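Local coordinates for GRAS family transcription factor containing protein, expressed (Oryza sativa Japonica Group, PDB 5HYZ) that probably acts as a nuclear transcription factor in plant development and abiotic stress resistance, binding DNA in vitro through its GRAS domain, at residues 100-105 with 129-134. Residues are numbered along the deposited sequence; the frame is centred on the assembly and turned at random.
Sequences AILEAT and QALATR
In the Rossmann-like part of the GRAS domain, the C-terminal ends of helices 89-104 and 122-132 meet through Leu-102 and Leu-131, with Arg-134 just past the second helix completing the contact. CD1 of Leu-102, whose CG is turned away from N (chi1 -173°), packs tightly at 3.5 Å on CD2 of Leu-131. The two leucine side chains run past one another in opposite directions, and Leu-102 CD1 also lies 3.9 Å from Arg-134 CB. Beyond this apolar patch the link is polar. Arg-134 NH1 gives a weak, bent hydrogen bond to Thr-105 O (3.0 Å, N-H...O angle 124°). The same NH1 donates to a water lying in the guanidinium plane at 2.8 Å, and this water donates in turn to Leu-102 O and Thr-105 OG1, each 2.9 Å away. In Thr-105, the first residue to leave helical geometry, OG1 donates a hydrogen bond to Ile-101 O at 2.6 Å, which leaves OG1 able to accept from the water. Further bonds from Arg-134 NE to Gly-137 O and NH2 to Ala-108 O tie the guanidinium to both loops following the helices. Beneath, Thr-105, Leu-131 and Arg-134 all touch Ile-111 of strand 110-118, while Ile-101 reaches strand 236-242.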
loop_
_atom_site.group_PDB
_atom_site.type_symbol
_atom_site.label_atom_id
_atom_site.label_comp_id
_atom_site.label_asym_id
_atom_site.label_seq_id
_atom_site.Cartn_x
_atom_site.Cartn_y
_atom_site.Cartn_z
ATOM N N ALA A 100 6.582 12.496 12.598
ATOM C CA ALA A 100 7.267 13.639 13.267
ATOM C C ALA A 100 6.338 14.845 13.494
ATOM O O ALA A 100 6.387 15.472 14.559
ATOM C CB ALA A 100 8.452 14.091 12.468
ATOM N N ILE A 101 5.476 15.133 12.502
ATOM C CA ILE A 101 4.519 16.238 12.686
ATOM C C ILE A 101 3.542 15.928 13.834
ATOM O O ILE A 101 3.211 16.771 14.648
ATOM C CB ILE A 101 3.771 16.455 11.378
ATOM C CG1 ILE A 101 4.792 16.969 10.336
ATOM C CG2 ILE A 101 2.621 17.459 11.593
ATOM C CD1 ILE A 101 4.249 16.974 8.830
ATOM N N LEU A 102 3.065 14.676 13.861
ATOM C CA LEU A 102 2.090 14.262 14.880
ATOM C C LEU A 102 2.660 14.428 16.252
ATOM O O LEU A 102 1.992 14.921 17.160
ATOM C CB LEU A 102 1.666 12.795 14.618
ATOM C CG LEU A 102 0.531 12.248 15.481
ATOM C CD1 LEU A 102 -0.706 12.829 14.897
ATOM C CD2 LEU A 102 0.423 10.737 15.418
ATOM N N GLU A 103 3.908 14.008 16.417
ATOM C CA GLU A 103 4.517 14.130 17.715
ATOM C C GLU A 103 4.852 15.565 18.097
ATOM O O GLU A 103 4.675 15.951 19.253
ATOM C CB GLU A 103 5.761 13.277 17.756
ATOM C CG GLU A 103 5.252 11.810 17.782
ATOM C CD GLU A 103 6.388 10.762 17.711
ATOM O OE1 GLU A 103 7.577 11.147 17.760
ATOM O OE2 GLU A 103 6.072 9.562 17.557
ATOM N N ALA A 104 5.312 16.349 17.133
ATOM C CA ALA A 104 5.651 17.757 17.444
ATOM C C ALA A 104 4.460 18.612 17.819
ATOM O O ALA A 104 4.596 19.625 18.505
ATOM C CB ALA A 104 6.392 18.397 16.244
ATOM N N THR A 105 3.277 18.247 17.351
ATOM C CA THR A 105 2.115 19.135 17.438
ATOM C C THR A 105 1.064 18.584 18.404
ATOM O O THR A 105 -0.035 19.097 18.476
ATOM C CB THR A 105 1.440 19.355 16.097
ATOM O OG1 THR A 105 1.086 18.111 15.489
ATOM C CG2 THR A 105 2.401 20.086 15.131
ATOM N N GLN A 129 -6.111 11.517 9.078
ATOM C CA GLN A 129 -6.544 10.279 9.769
ATOM C C GLN A 129 -5.791 10.053 11.082
ATOM O O GLN A 129 -6.381 9.736 12.168
ATOM C CB GLN A 129 -6.342 9.104 8.822
ATOM C CG GLN A 129 -6.726 7.680 9.440
ATOM C CD GLN A 129 -8.216 7.514 9.542
ATOM O OE1 GLN A 129 -8.982 8.200 8.880
ATOM N NE2 GLN A 129 -8.654 6.572 10.402
ATOM N N ALA A 130 -4.469 10.256 11.016
ATOM C CA ALA A 130 -3.651 10.103 12.222
ATOM C C ALA A 130 -3.975 11.118 13.310
ATOM O O ALA A 130 -4.076 10.749 14.473
ATOM C CB ALA A 130 -2.141 10.155 11.845
ATOM N N LEU A 131 -4.167 12.396 12.952
ATOM C CA LEU A 131 -4.522 13.429 13.908
ATOM C C LEU A 131 -5.866 13.104 14.560
ATOM O O LEU A 131 -6.066 13.390 15.744
ATOM C CB LEU A 131 -4.609 14.840 13.214
ATOM C CG LEU A 131 -3.221 15.402 12.817
ATOM C CD1 LEU A 131 -3.343 16.622 11.867
ATOM C CD2 LEU A 131 -2.452 15.749 14.077
ATOM N N ALA A 132 -6.769 12.505 13.783
ATOM C CA ALA A 132 -8.116 12.280 14.319
ATOM C C ALA A 132 -8.029 11.281 15.412
ATOM O O ALA A 132 -8.838 11.328 16.341
ATOM C CB ALA A 132 -9.090 11.812 13.244
ATOM N N THR A 133 -7.064 10.367 15.297
ATOM C CA THR A 133 -6.930 9.359 16.339
ATOM C C THR A 133 -5.724 9.519 17.313
ATOM O O THR A 133 -5.329 8.570 18.012
ATOM C CB THR A 133 -6.889 7.948 15.672
ATOM O OG1 THR A 133 -5.907 7.922 14.632
ATOM C CG2 THR A 133 -8.214 7.689 14.981
ATOM N N ARG A 134 -5.167 10.727 17.425
ATOM C CA ARG A 134 -3.948 10.876 18.234
ATOM C C ARG A 134 -4.263 10.888 19.741
ATOM O O ARG A 134 -5.383 11.170 20.139
ATOM C CB ARG A 134 -3.216 12.175 17.809
ATOM C CG ARG A 134 -3.996 13.359 18.320
ATOM C CD ARG A 134 -3.313 14.725 17.966
ATOM N NE ARG A 134 -4.161 15.805 18.483
ATOM C CZ ARG A 134 -3.766 17.072 18.616
ATOM N NH1 ARG A 134 -2.556 17.459 18.189
ATOM N NH2 ARG A 134 -4.589 17.947 19.155
HETATM O O HOH W 1 -0.564 16.141 16.730
#